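Local structure of alpha-glucosidase YIHQ (Escherichia coli, 5AEG) at residues 592-597 and 609-614; 525-530 and 605-610; 128-133 and 599-604; 492-497 and 583-588; 642-647 and 659-664. The protein hydrolyses the glycosidic bond of sulfoquinovosyl diacylglycerides and simpler sulfoquinovosides, releasing the sulfosugar that the cell uses as a source of carbon and sulfur. All blocks are in the same frame, centred on the assembly; numbering follows the deposited sequence.

Contact 1. Residues 592-597 and 609-614; sequences LHYEDD and LGRDIL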
# COMPACT_ATOMS: atom_id res chain seq x y z
N LEU A 592 -18.23 4.80 -5.03
CA LEU A 592 -18.19 4.04 -6.25
C LEU A 592 -19.61 3.59 -6.68
O LEU A 592 -19.87 3.43 -7.91
CB LEU A 592 -17.34 2.81 -6.21
CG LEU A 592 -15.82 2.94 -6.01
CD1 LEU A 592 -15.11 1.65 -6.32
CD2 LEU A 592 -15.25 4.10 -6.76
N HIS A 593 -20.47 3.36 -5.70
CA HIS A 593 -21.84 2.85 -5.97
C HIS A 593 -22.94 3.79 -5.59
O HIS A 593 -24.07 3.49 -5.92
CB HIS A 593 -22.05 1.47 -5.37
CG HIS A 593 -21.17 0.45 -5.92
ND1 HIS A 593 -21.17 0.10 -7.27
CD2 HIS A 593 -20.16 -0.28 -5.34
CE1 HIS A 593 -20.24 -0.81 -7.48
NE2 HIS A 593 -19.63 -1.06 -6.32
N TYR A 594 -22.67 4.86 -4.83
CA TYR A 594 -23.64 5.84 -4.31
C TYR A 594 -23.09 7.22 -4.70
O TYR A 594 -22.94 8.07 -3.89
CB TYR A 594 -23.90 5.68 -2.76
CG TYR A 594 -24.43 4.30 -2.49
CD1 TYR A 594 -25.82 4.03 -2.58
CD2 TYR A 594 -23.58 3.22 -2.27
CE1 TYR A 594 -26.31 2.72 -2.48
CE2 TYR A 594 -24.07 1.90 -2.10
CZ TYR A 594 -25.44 1.66 -2.15
OH TYR A 594 -25.97 0.39 -2.11
N GLU A 595 -22.83 7.42 -6.00
CA GLU A 595 -22.16 8.64 -6.48
C GLU A 595 -22.86 9.91 -6.18
O GLU A 595 -22.20 10.93 -5.96
CB GLU A 595 -21.93 8.59 -8.01
CG GLU A 595 -20.79 7.73 -8.45
CD GLU A 595 -20.40 7.99 -9.90
OE1 GLU A 595 -20.97 8.95 -10.51
OE2 GLU A 595 -19.48 7.32 -10.41
N ASP A 596 -24.21 9.86 -6.08
CA ASP A 596 -25.00 11.05 -5.88
C ASP A 596 -25.11 11.41 -4.42
O ASP A 596 -25.71 12.40 -4.10
CB ASP A 596 -26.40 10.88 -6.54
CG ASP A 596 -27.14 9.62 -6.02
OD1 ASP A 596 -26.50 8.61 -5.48
OD2 ASP A 596 -28.38 9.61 -6.23
N ASP A 597 -24.57 10.58 -3.50
CA ASP A 597 -24.68 10.84 -2.07
C ASP A 597 -23.44 11.61 -1.58
O ASP A 597 -22.32 11.02 -1.48
CB ASP A 597 -24.89 9.53 -1.29
CG ASP A 597 -25.12 9.72 0.17
OD1 ASP A 597 -24.61 10.71 0.74
OD2 ASP A 597 -25.77 8.85 0.83
N LEU A 609 -17.64 -4.13 0.73
CA LEU A 609 -16.97 -5.38 0.35
C LEU A 609 -17.74 -5.91 -0.83
O LEU A 609 -18.85 -6.38 -0.68
CB LEU A 609 -16.95 -6.38 1.49
CG LEU A 609 -16.18 -7.70 1.34
CD1 LEU A 609 -14.65 -7.46 1.20
CD2 LEU A 609 -16.45 -8.63 2.52
N GLY A 610 -17.10 -5.87 -2.00
CA GLY A 610 -17.83 -6.04 -3.28
C GLY A 610 -18.93 -4.97 -3.35
O GLY A 610 -18.85 -3.92 -2.73
N ARG A 611 -19.96 -5.26 -4.16
CA ARG A 611 -21.10 -4.36 -4.31
C ARG A 611 -22.11 -4.33 -3.15
O ARG A 611 -22.71 -3.27 -2.88
CB ARG A 611 -21.84 -4.76 -5.60
CG ARG A 611 -23.07 -3.95 -5.98
CD ARG A 611 -22.83 -2.51 -6.28
NE ARG A 611 -24.10 -1.70 -6.44
CZ ARG A 611 -24.71 -1.05 -5.43
NH1 ARG A 611 -24.24 -1.07 -4.12
NH2 ARG A 611 -25.80 -0.37 -5.72
N ASP A 612 -22.31 -5.47 -2.46
CA ASP A 612 -23.55 -5.69 -1.70
C ASP A 612 -23.38 -5.76 -0.18
O ASP A 612 -24.37 -5.92 0.54
CB ASP A 612 -24.18 -7.00 -2.22
CG ASP A 612 -24.72 -6.90 -3.66
OD1 ASP A 612 -25.02 -5.80 -4.04
OD2 ASP A 612 -24.78 -7.90 -4.38
N ILE A 613 -22.14 -5.67 0.33
CA ILE A 613 -21.96 -5.68 1.80
C ILE A 613 -21.34 -4.38 2.22
O ILE A 613 -20.36 -3.91 1.60
CB ILE A 613 -21.01 -6.83 2.21
CG1 ILE A 613 -21.66 -8.16 1.88
CG2 ILE A 613 -20.73 -6.73 3.72
CD1 ILE A 613 -20.80 -9.40 2.10
N LEU A 614 -21.87 -3.78 3.28
CA LEU A 614 -21.33 -2.58 3.83
C LEU A 614 -20.71 -2.95 5.17
O LEU A 614 -21.39 -3.56 6.04
CB LEU A 614 -22.39 -1.52 3.97
CG LEU A 614 -21.99 -0.11 4.53
CD1 LEU A 614 -22.91 0.95 3.95
CD2 LEU A 614 -21.95 0.00 6.01
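The side chain of Arg-611 leaves its backbone with CG opposite the amide nitrogen (chi1 -179°), then bends at chi2 (64°), and this kink lays its outer half along His-593 and brings its tip to Tyr-594. Both aromatic residues turn CG away from their carbonyl carbons, with chi1 near -60°, and present imidazole and phenol to the arginine from one loop. The guanidinium lies flat on the histidine, its plane nearly parallel to the imidazole and the two centres 4.4 Å apart. It is displaced toward CB of His-593, which sits over one of its faces, while the arginine CD covers the imidazole itself. Tyr-594 meets the group quite differently, at its edge. Arg-611 NH1 donates a nearly straight hydrogen bond of 3.0 Å to Tyr-594 OH, which lies in the guanidinium plane, whereas the phenol ring stands almost perpendicular to that plane. Stacking and edge bond together fix the tilt of the arginine head. The phenol oxygen is also bonded to Asp-633 OD2, and the imidazole NE2 to Arg-588 NH1, so both aromatic groups have polar ties beyond the pair. The 592-597 loop of the C-terminal domain thus lies between helix 232-243, where Ile-233 touches His-593, and the domain's own sheet, where Leu-608 of strand 607-609 and Arg-663 of strand 660-663 pack against it.

Contact 2. Residues 525-530 and 605-610; sequences CDFSAF and YQYLLG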
# COMPACT_ATOMS: atom_id res chain seq x y z
N CYS A 525 -9.99 -9.55 14.30
CA CYS A 525 -10.43 -10.74 13.62
C CYS A 525 -11.79 -10.46 12.95
O CYS A 525 -12.03 -10.91 11.85
CB CYS A 525 -10.54 -11.93 14.61
SG CYS A 525 -10.86 -13.48 13.74
N ASP A 526 -12.69 -9.76 13.66
CA ASP A 526 -14.02 -9.43 13.07
C ASP A 526 -13.88 -8.59 11.76
O ASP A 526 -14.70 -8.70 10.84
CB ASP A 526 -14.84 -8.65 14.05
CG ASP A 526 -15.44 -9.49 15.19
OD1 ASP A 526 -15.22 -10.74 15.20
OD2 ASP A 526 -16.07 -8.80 16.08
N PHE A 527 -12.91 -7.69 11.76
CA PHE A 527 -12.65 -6.83 10.61
C PHE A 527 -12.11 -7.66 9.45
O PHE A 527 -12.67 -7.67 8.33
CB PHE A 527 -11.68 -5.72 11.08
CG PHE A 527 -11.06 -4.87 9.97
CD1 PHE A 527 -11.67 -4.58 8.78
CD2 PHE A 527 -9.79 -4.32 10.21
CE1 PHE A 527 -11.04 -3.75 7.86
CE2 PHE A 527 -9.23 -3.40 9.34
CZ PHE A 527 -9.82 -3.13 8.15
N SER A 528 -11.03 -8.42 9.71
CA SER A 528 -10.38 -9.17 8.69
C SER A 528 -11.21 -10.26 7.99
O SER A 528 -10.98 -10.56 6.81
CB SER A 528 -9.01 -9.75 9.19
OG SER A 528 -8.11 -8.68 9.49
N ALA A 529 -12.20 -10.80 8.68
CA ALA A 529 -13.13 -11.75 8.07
C ALA A 529 -13.98 -11.11 6.96
O ALA A 529 -14.57 -11.85 6.17
CB ALA A 529 -14.06 -12.29 9.16
N PHE A 530 -14.03 -9.78 6.92
CA PHE A 530 -14.64 -8.99 5.82
C PHE A 530 -13.68 -8.28 4.89
O PHE A 530 -13.87 -7.12 4.53
CB PHE A 530 -15.72 -8.08 6.44
CG PHE A 530 -16.87 -8.90 6.99
CD1 PHE A 530 -17.93 -9.27 6.17
CD2 PHE A 530 -16.86 -9.34 8.28
CE1 PHE A 530 -19.00 -10.01 6.63
CE2 PHE A 530 -17.91 -10.13 8.76
CZ PHE A 530 -19.02 -10.42 7.94
N TYR A 605 -13.75 5.44 7.49
CA TYR A 605 -13.65 4.22 8.35
C TYR A 605 -14.77 3.16 8.04
O TYR A 605 -15.03 2.28 8.84
CB TYR A 605 -13.59 4.64 9.82
CG TYR A 605 -12.40 5.55 10.10
CD1 TYR A 605 -11.08 5.10 9.89
CD2 TYR A 605 -12.58 6.86 10.56
CE1 TYR A 605 -9.99 5.92 10.09
CE2 TYR A 605 -11.48 7.69 10.81
CZ TYR A 605 -10.20 7.21 10.56
OH TYR A 605 -9.11 8.07 10.76
N GLN A 606 -15.35 3.25 6.85
CA GLN A 606 -16.23 2.24 6.32
C GLN A 606 -16.10 2.11 4.85
O GLN A 606 -15.57 2.98 4.16
CB GLN A 606 -17.69 2.58 6.75
CG GLN A 606 -18.20 3.87 6.29
CD GLN A 606 -19.69 4.05 6.63
OE1 GLN A 606 -20.04 4.52 7.74
NE2 GLN A 606 -20.55 3.57 5.76
N TYR A 607 -16.55 0.94 4.37
CA TYR A 607 -16.33 0.49 3.06
C TYR A 607 -17.37 -0.47 2.61
O TYR A 607 -18.12 -0.98 3.42
CB TYR A 607 -14.93 -0.14 2.83
CG TYR A 607 -14.65 -1.37 3.64
CD1 TYR A 607 -14.25 -1.27 5.02
CD2 TYR A 607 -14.75 -2.63 3.10
CE1 TYR A 607 -13.98 -2.41 5.79
CE2 TYR A 607 -14.50 -3.78 3.88
CZ TYR A 607 -14.10 -3.66 5.21
OH TYR A 607 -13.82 -4.83 5.90
N LEU A 608 -17.41 -0.67 1.30
CA LEU A 608 -18.20 -1.76 0.71
C LEU A 608 -17.25 -2.94 0.36
O LEU A 608 -16.16 -2.74 -0.20
CB LEU A 608 -18.90 -1.28 -0.54
CG LEU A 608 -19.93 -0.19 -0.40
CD1 LEU A 608 -20.35 0.40 -1.78
CD2 LEU A 608 -21.11 -0.58 0.42
N LEU A 609 -17.64 -4.13 0.73
CA LEU A 609 -16.97 -5.38 0.35
C LEU A 609 -17.74 -5.91 -0.83
O LEU A 609 -18.85 -6.38 -0.68
CB LEU A 609 -16.95 -6.38 1.49
CG LEU A 609 -16.18 -7.70 1.34
CD1 LEU A 609 -14.65 -7.46 1.20
CD2 LEU A 609 -16.45 -8.63 2.52
N GLY A 610 -17.10 -5.87 -2.00
CA GLY A 610 -17.83 -6.04 -3.28
C GLY A 610 -18.93 -4.97 -3.35
O GLY A 610 -18.85 -3.92 -2.73
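Where the catalytic barrel of a family 31 glycosidase meets its C-terminal β domain, the end of barrel helix 518-528 faces strand 607-609; Phe-527 packs on Tyr-607, and Phe-530 on both Tyr-607 and Leu-609. The polar centre of this buried seam is one hydrogen bond, from Tyr-607 OH to the backbone oxygen of Phe-530, 2.7 Å long. The hydroxyl comes from well above the carbonyl plane, while Phe-530 O lies near the plane of the Tyr-607 ring. Tyr-607 takes the rotamer with CG between its backbone nitrogen and carbonyl carbon (chi1 62°), which sends the phenol to the helix. On the other strand residue that faces the helix, Leu-609, the methyl CD1 comes to 3.4 Å from Phe-530 O, so the same oxygen has an apolar neighbour beside its donor. Leu-609 CD2 meets the edge of the Phe-530 ring, 4.0 Å from its CD1. Phe-527 supplies the remaining contact: Tyr-607 OH lies at its ring edge, and Phe-527 CE1 is 3.8 Å from Tyr-607 CE1. Val-564 and Val-615 also line Phe-530. An aromatic and aliphatic seam closed by a single tyrosine-to-carbonyl bond here joins the (β/α)8 barrel to the β domain that follows it.

Contact 3. Residues 128-133 and 599-604; sequences HIYGCG and HTYTLK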
# COMPACT_ATOMS: atom_id res chain seq x y z
N HIS A 128 -13.15 16.91 -4.00
CA HIS A 128 -12.34 16.00 -3.16
C HIS A 128 -11.29 15.36 -3.98
O HIS A 128 -11.38 15.27 -5.23
CB HIS A 128 -13.25 14.93 -2.46
CG HIS A 128 -14.42 15.51 -1.75
ND1 HIS A 128 -14.35 16.00 -0.47
CD2 HIS A 128 -15.70 15.76 -2.18
CE1 HIS A 128 -15.55 16.46 -0.09
NE2 HIS A 128 -16.37 16.35 -1.12
N ILE A 129 -10.30 14.76 -3.29
CA ILE A 129 -9.17 14.19 -3.93
C ILE A 129 -8.83 12.87 -3.19
O ILE A 129 -8.78 12.85 -1.94
CB ILE A 129 -7.97 15.14 -3.82
CG1 ILE A 129 -8.14 16.47 -4.63
CG2 ILE A 129 -6.72 14.47 -4.31
CD1 ILE A 129 -8.16 16.22 -6.14
N TYR A 130 -8.59 11.84 -3.95
CA TYR A 130 -8.32 10.52 -3.38
C TYR A 130 -7.09 9.93 -4.06
O TYR A 130 -6.73 10.27 -5.21
CB TYR A 130 -9.52 9.58 -3.60
CG TYR A 130 -10.75 10.14 -3.08
CD1 TYR A 130 -11.08 10.07 -1.74
CD2 TYR A 130 -11.63 10.81 -3.93
CE1 TYR A 130 -12.23 10.68 -1.23
CE2 TYR A 130 -12.79 11.39 -3.46
CZ TYR A 130 -13.08 11.36 -2.11
OH TYR A 130 -14.20 11.91 -1.60
N GLY A 131 -6.46 9.02 -3.33
CA GLY A 131 -5.35 8.27 -3.85
C GLY A 131 -4.04 8.63 -3.21
O GLY A 131 -3.89 8.67 -1.98
N CYS A 132 -3.08 8.88 -4.05
CA CYS A 132 -1.69 9.11 -3.67
C CYS A 132 -1.06 7.91 -3.01
O CYS A 132 -0.13 8.07 -2.20
CB CYS A 132 -1.44 10.39 -2.90
SG CYS A 132 -1.54 11.96 -3.82
N GLY A 133 -1.47 6.73 -3.44
CA GLY A 133 -0.95 5.45 -2.92
C GLY A 133 -1.71 5.03 -1.70
O GLY A 133 -2.96 5.08 -1.68
N HIS A 599 -22.47 12.71 1.30
CA HIS A 599 -21.90 12.32 2.55
C HIS A 599 -20.84 11.22 2.35
O HIS A 599 -19.85 11.16 3.10
CB HIS A 599 -22.98 11.89 3.53
CG HIS A 599 -22.46 11.79 4.93
ND1 HIS A 599 -21.84 12.85 5.58
CD2 HIS A 599 -22.35 10.74 5.78
CE1 HIS A 599 -21.41 12.46 6.76
NE2 HIS A 599 -21.73 11.19 6.92
N THR A 600 -21.02 10.41 1.37
CA THR A 600 -20.14 9.21 1.19
C THR A 600 -18.68 9.63 0.84
O THR A 600 -17.74 8.84 1.06
CB THR A 600 -20.61 8.25 0.14
OG1 THR A 600 -20.60 8.85 -1.18
CG2 THR A 600 -22.03 7.66 0.48
N TYR A 601 -18.49 10.90 0.42
CA TYR A 601 -17.18 11.36 -0.06
C TYR A 601 -16.27 11.67 1.08
O TYR A 601 -15.06 11.80 0.90
CB TYR A 601 -17.33 12.57 -1.05
CG TYR A 601 -17.99 12.16 -2.36
CD1 TYR A 601 -19.38 12.17 -2.53
CD2 TYR A 601 -17.23 11.81 -3.46
CE1 TYR A 601 -19.97 11.78 -3.72
CE2 TYR A 601 -17.80 11.42 -4.66
CZ TYR A 601 -19.19 11.42 -4.79
OH TYR A 601 -19.69 11.02 -6.01
N THR A 602 -16.82 11.84 2.29
CA THR A 602 -16.01 12.24 3.40
C THR A 602 -15.81 11.08 4.42
O THR A 602 -15.25 11.31 5.45
CB THR A 602 -16.63 13.46 4.13
OG1 THR A 602 -17.91 13.12 4.58
CG2 THR A 602 -16.72 14.70 3.20
N LEU A 603 -16.34 9.91 4.13
CA LEU A 603 -16.21 8.76 4.99
C LEU A 603 -14.74 8.25 4.86
O LEU A 603 -14.16 8.21 3.74
CB LEU A 603 -17.17 7.65 4.61
CG LEU A 603 -18.69 7.98 4.73
CD1 LEU A 603 -19.49 6.83 4.16
CD2 LEU A 603 -19.07 8.27 6.15
N LYS A 604 -14.23 7.81 5.98
CA LYS A 604 -12.82 7.23 6.09
C LYS A 604 -12.78 5.81 6.63
O LYS A 604 -11.81 5.07 6.34
CB LYS A 604 -12.00 8.13 7.09
CG LYS A 604 -11.96 9.54 6.68
CD LYS A 604 -11.34 10.49 7.74
CE LYS A 604 -9.90 10.16 7.86
NZ LYS A 604 -9.22 11.34 8.47
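Tyr-601 touches His-128 and Tyr-130, and Thr-602 touches His-128, at a junction between two domains of the family 31 fold: a 3-10 turn of the C-terminal domain is set against strand 129-133 of the N-terminal, galactose mutarotase-like β domain. At His-599 the carbonyl oxygen receives both the backbone N and OG1 of Thr-602, the two donors arriving from the same face of its plane. Thr-600 has its hydroxyl bonded back to Asp-597 O. Tyr-601 then carries most of the contact. Its backbone oxygen accepts a short hydrogen bond from Tyr-130 OH, 2.6 Å long; the donor lies in the carbonyl plane on a lone pair, and Tyr-601 O lies at the edge of the Tyr-130 ring. The hydroxyl thereby presses against Tyr-601 CB at 3.2 Å. That CB in turn covers one face of the His-128 imidazole in a CH-π contact, 4.0 Å from the ring centroid. With chi1 at -68°, the Tyr-601 ring is slid clear of the imidazole: the two planes are close to parallel (14°), yet the rings barely overlap. Instead the phenol stacks on Phe-591 and bonds through its OH to Glu-595 O, while ND1 of His-128 is held by Asp-140 OD2. Thr-602, the last to touch, sets its methyl CG2 obliquely against the imidazole, 3.9 Å from His-128 CE1.

Contact 4. Residues 492-497 and 583-588; sequences SLAMTG and GLPVMR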
# COMPACT_ATOMS: atom_id res chain seq x y z
N SER A 492 -7.61 4.36 -0.09
CA SER A 492 -6.62 5.12 -0.87
C SER A 492 -5.98 4.25 -1.93
O SER A 492 -5.87 4.63 -3.13
CB SER A 492 -5.60 5.73 0.09
OG SER A 492 -4.94 4.74 0.86
N LEU A 493 -5.55 3.05 -1.55
CA LEU A 493 -4.99 2.12 -2.55
C LEU A 493 -5.97 1.71 -3.63
O LEU A 493 -5.61 1.66 -4.84
CB LEU A 493 -4.38 0.87 -1.91
CG LEU A 493 -2.97 1.13 -1.40
CD1 LEU A 493 -2.41 -0.04 -0.64
CD2 LEU A 493 -2.00 1.46 -2.57
N ALA A 494 -7.19 1.47 -3.23
CA ALA A 494 -8.23 1.18 -4.19
C ALA A 494 -8.39 2.23 -5.32
O ALA A 494 -8.52 1.87 -6.52
CB ALA A 494 -9.54 0.92 -3.46
N MET A 495 -8.31 3.50 -4.93
CA MET A 495 -8.38 4.66 -5.80
C MET A 495 -7.05 4.93 -6.53
O MET A 495 -7.01 5.76 -7.42
CB MET A 495 -8.76 5.90 -5.00
CG MET A 495 -10.16 5.84 -4.40
SD MET A 495 -11.47 5.46 -5.61
CE MET A 495 -11.47 7.03 -6.45
N THR A 496 -5.99 4.19 -6.19
CA THR A 496 -4.71 4.25 -6.89
C THR A 496 -4.51 2.95 -7.66
O THR A 496 -3.39 2.58 -8.07
CB THR A 496 -3.53 4.46 -5.86
OG1 THR A 496 -3.86 5.51 -4.96
CG2 THR A 496 -2.29 4.90 -6.61
N GLY A 497 -5.57 2.18 -7.82
CA GLY A 497 -5.46 1.00 -8.62
C GLY A 497 -4.99 -0.31 -8.11
O GLY A 497 -4.66 -1.18 -8.91
N GLY A 583 -10.14 -3.75 -12.70
CA GLY A 583 -9.67 -2.82 -11.63
C GLY A 583 -10.72 -2.35 -10.67
O GLY A 583 -10.52 -1.38 -9.95
N LEU A 584 -11.85 -3.03 -10.62
CA LEU A 584 -12.89 -2.69 -9.70
C LEU A 584 -12.46 -3.32 -8.33
O LEU A 584 -12.39 -4.54 -8.21
CB LEU A 584 -14.19 -3.34 -10.10
CG LEU A 584 -15.40 -3.07 -9.25
CD1 LEU A 584 -15.77 -1.65 -9.03
CD2 LEU A 584 -16.59 -3.82 -9.79
N PRO A 585 -12.01 -2.47 -7.41
CA PRO A 585 -11.38 -3.08 -6.17
C PRO A 585 -12.33 -3.85 -5.24
O PRO A 585 -13.54 -3.62 -5.21
CB PRO A 585 -10.79 -1.87 -5.48
CG PRO A 585 -11.81 -0.76 -5.79
CD PRO A 585 -12.12 -1.00 -7.28
N VAL A 586 -11.75 -4.74 -4.44
CA VAL A 586 -12.55 -5.60 -3.56
C VAL A 586 -13.13 -4.84 -2.40
O VAL A 586 -14.30 -5.00 -2.08
CB VAL A 586 -11.75 -6.84 -3.09
CG1 VAL A 586 -12.61 -7.73 -2.22
CG2 VAL A 586 -11.27 -7.61 -4.31
N MET A 587 -12.35 -3.94 -1.77
CA MET A 587 -12.88 -3.10 -0.77
C MET A 587 -13.03 -1.73 -1.41
O MET A 587 -12.07 -1.17 -1.92
CB MET A 587 -11.93 -3.03 0.46
CG MET A 587 -11.83 -4.33 1.16
SD MET A 587 -10.38 -4.49 2.31
CE MET A 587 -10.77 -3.32 3.56
N ARG A 588 -14.26 -1.22 -1.39
CA ARG A 588 -14.63 -0.07 -2.17
C ARG A 588 -15.10 1.13 -1.37
O ARG A 588 -15.92 1.00 -0.41
CB ARG A 588 -15.80 -0.51 -3.12
CG ARG A 588 -15.43 -1.66 -4.01
CD ARG A 588 -16.58 -2.19 -4.88
NE ARG A 588 -16.27 -3.46 -5.48
CZ ARG A 588 -17.11 -4.18 -6.24
NH1 ARG A 588 -18.34 -3.73 -6.53
NH2 ARG A 588 -16.77 -5.36 -6.71
O HOH W 1 -8.41 -0.38 -8.23
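Small apolar packing, with Ala-494 against Pro-585, joins the last turn of barrel helix 486-495 to the chain that runs from helix 569-582 into strand 587-588 of the C-terminal domain. The Ala-494 methyl lies 3.7 Å from Pro-585 CG, and about as far from CB of the same ring. It also approaches the backbone oxygen of Met-587, at 3.6 Å. With just a methyl on the helix side, the two backbones come close: the alpha carbons of Ala-494 and Pro-585 are 5.7 Å apart. A water lies between the two segments, 2.8 Å from Ala-494 O and 2.9 Å from Gly-583 O, within hydrogen-bonding distance of both. On the far side of the proline, Arg-588 NE bonds to Pro-585 O at 2.7 Å, almost in line with the carbonyl, and ties the side chain of Arg-588 back to the 583-588 backbone. The helix itself closes in a Schellman motif with Gly-497, at positive phi, as the C-prime residue.

Contact 5. Residues 642-647 and 659-664; sequences EAFRGG and PVFYRA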
# COMPACT_ATOMS: atom_id res chain seq x y z
N GLU A 642 -32.42 -7.32 10.88
CA GLU A 642 -33.11 -6.03 10.95
C GLU A 642 -32.88 -5.21 9.66
O GLU A 642 -31.78 -5.15 9.11
CB GLU A 642 -32.70 -5.30 12.23
CG GLU A 642 -33.47 -3.97 12.36
CD GLU A 642 -33.48 -3.31 13.70
OE1 GLU A 642 -32.90 -3.85 14.66
OE2 GLU A 642 -34.07 -2.21 13.78
N ALA A 643 -33.94 -4.62 9.13
CA ALA A 643 -33.92 -3.83 7.93
C ALA A 643 -33.80 -2.33 8.28
O ALA A 643 -34.36 -1.82 9.25
CB ALA A 643 -35.13 -4.10 7.05
N PHE A 644 -32.97 -1.66 7.49
CA PHE A 644 -32.64 -0.27 7.69
C PHE A 644 -32.68 0.39 6.31
O PHE A 644 -32.47 -0.24 5.29
CB PHE A 644 -31.22 -0.23 8.24
CG PHE A 644 -31.10 -0.68 9.67
CD1 PHE A 644 -31.46 0.16 10.70
CD2 PHE A 644 -30.65 -1.92 9.97
CE1 PHE A 644 -31.36 -0.22 12.03
CE2 PHE A 644 -30.48 -2.30 11.30
CZ PHE A 644 -30.85 -1.47 12.32
N ARG A 645 -32.96 1.68 6.32
CA ARG A 645 -32.92 2.54 5.13
C ARG A 645 -31.71 3.49 5.24
O ARG A 645 -30.93 3.42 6.20
CB ARG A 645 -34.24 3.34 4.96
CG ARG A 645 -35.50 2.44 4.89
CD ARG A 645 -36.79 3.31 4.83
NE ARG A 645 -36.98 4.09 6.05
CZ ARG A 645 -37.51 3.58 7.18
NH1 ARG A 645 -37.98 2.35 7.21
NH2 ARG A 645 -37.59 4.33 8.24
N GLY A 646 -31.60 4.43 4.32
CA GLY A 646 -30.50 5.45 4.42
C GLY A 646 -30.51 6.31 5.65
O GLY A 646 -31.57 6.65 6.18
N GLY A 647 -29.34 6.65 6.14
CA GLY A 647 -29.15 7.62 7.20
C GLY A 647 -28.04 7.12 8.14
O GLY A 647 -27.58 5.95 8.01
N PRO A 659 -20.33 -4.53 12.68
CA PRO A 659 -21.42 -3.77 11.98
C PRO A 659 -21.32 -3.97 10.49
O PRO A 659 -20.45 -3.33 9.84
CB PRO A 659 -21.16 -2.33 12.40
CG PRO A 659 -20.28 -2.42 13.62
CD PRO A 659 -19.39 -3.60 13.33
N VAL A 660 -22.09 -4.97 10.01
CA VAL A 660 -22.05 -5.45 8.66
C VAL A 660 -23.49 -5.49 8.18
O VAL A 660 -24.35 -6.07 8.85
CB VAL A 660 -21.42 -6.87 8.56
CG1 VAL A 660 -21.56 -7.44 7.16
CG2 VAL A 660 -19.90 -6.86 8.95
N PHE A 661 -23.76 -4.91 7.01
CA PHE A 661 -25.08 -4.89 6.45
C PHE A 661 -25.01 -5.34 5.03
O PHE A 661 -23.97 -5.19 4.37
CB PHE A 661 -25.65 -3.46 6.52
CG PHE A 661 -25.67 -2.87 7.86
CD1 PHE A 661 -24.50 -2.41 8.44
CD2 PHE A 661 -26.87 -2.71 8.54
CE1 PHE A 661 -24.54 -1.86 9.70
CE2 PHE A 661 -26.92 -2.13 9.76
CZ PHE A 661 -25.74 -1.72 10.36
N TYR A 662 -26.03 -5.98 4.52
CA TYR A 662 -26.09 -6.33 3.14
C TYR A 662 -27.38 -5.86 2.43
O TYR A 662 -28.40 -5.60 3.08
CB TYR A 662 -25.87 -7.82 2.92
CG TYR A 662 -27.03 -8.75 3.39
CD1 TYR A 662 -28.13 -9.03 2.59
CD2 TYR A 662 -27.03 -9.27 4.66
CE1 TYR A 662 -29.19 -9.86 3.02
CE2 TYR A 662 -28.09 -10.11 5.13
CZ TYR A 662 -29.13 -10.44 4.29
OH TYR A 662 -30.15 -11.26 4.81
N ARG A 663 -27.27 -5.76 1.12
CA ARG A 663 -28.36 -5.23 0.26
C ARG A 663 -29.42 -6.40 0.14
O ARG A 663 -29.13 -7.47 -0.38
CB ARG A 663 -27.85 -4.83 -1.13
CG ARG A 663 -26.98 -3.57 -1.14
CD ARG A 663 -26.55 -3.15 -2.52
NE ARG A 663 -27.72 -2.88 -3.34
CZ ARG A 663 -28.10 -3.57 -4.40
NH1 ARG A 663 -27.46 -4.68 -4.83
NH2 ARG A 663 -29.24 -3.17 -5.02
N ALA A 664 -30.63 -6.14 0.63
CA ALA A 664 -31.81 -7.06 0.49
C ALA A 664 -31.97 -7.54 -0.91
O ALA A 664 -32.28 -8.68 -1.10
CB ALA A 664 -33.06 -6.32 0.95
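Phe-644 and Phe-661 meet as an offset edge-to-face pair, the edge of Phe-661 directed toward the face of Phe-644. The ring planes stand 78° apart and the centroids 5.7 Å, with the offset moving the approach from the middle of the Phe-644 ring to one side of it. The touching atoms are accordingly few: Phe-661 CE2 lies 3.7 Å from Phe-644 CD2 and 3.9 Å from Phe-644 CE2. Phe-644 CD2 sits close to the plane of the Phe-661 ring. Each residue turns CG opposite its carbonyl carbon (chi1 -73° for Phe-644, -56° for Phe-661), and both alpha-to-beta bonds lead toward the partner segment. The strands that carry them are not neighbours, since strand 635-637 runs between them in the antiparallel sheet of the C-terminal domain; the rings meet over one face of that sheet. Val-651 touches both rings, Leu-628 packs on Phe-661 and Leu-630 on Phe-644, so strands 625-630 and 647-652 cover the pair as in a β-sandwich. Phe-661 is buried, Phe-644 only partly. With no hydrogen bond between the segments, the contact rests on dispersion and on the weak attraction of ring-edge hydrogens for a π face.

Contacts 2 and 4 are buried and both tie barrel helices to the C-terminal domain, through neighbouring strands 607-609 and 587-588 of one sheet. Contact 3 is partly exposed and joins that domain to the N-terminal β domain; it touches contact 4 where Thr-496 OG1 meets Gly-133 N. Contacts 1 and 5 stay within the C-terminal domain and are linked by the salt bridge from Asp-612 to Arg-663. The chemistry follows place: aliphatic packing and a water in contact 4, tyrosine-to-carbonyl bonds at the interdomain seams of contacts 2 and 3, a stacked arginine in partly exposed contact 1, and aromatic rings alone in contact 5, farthest from the chain's centre.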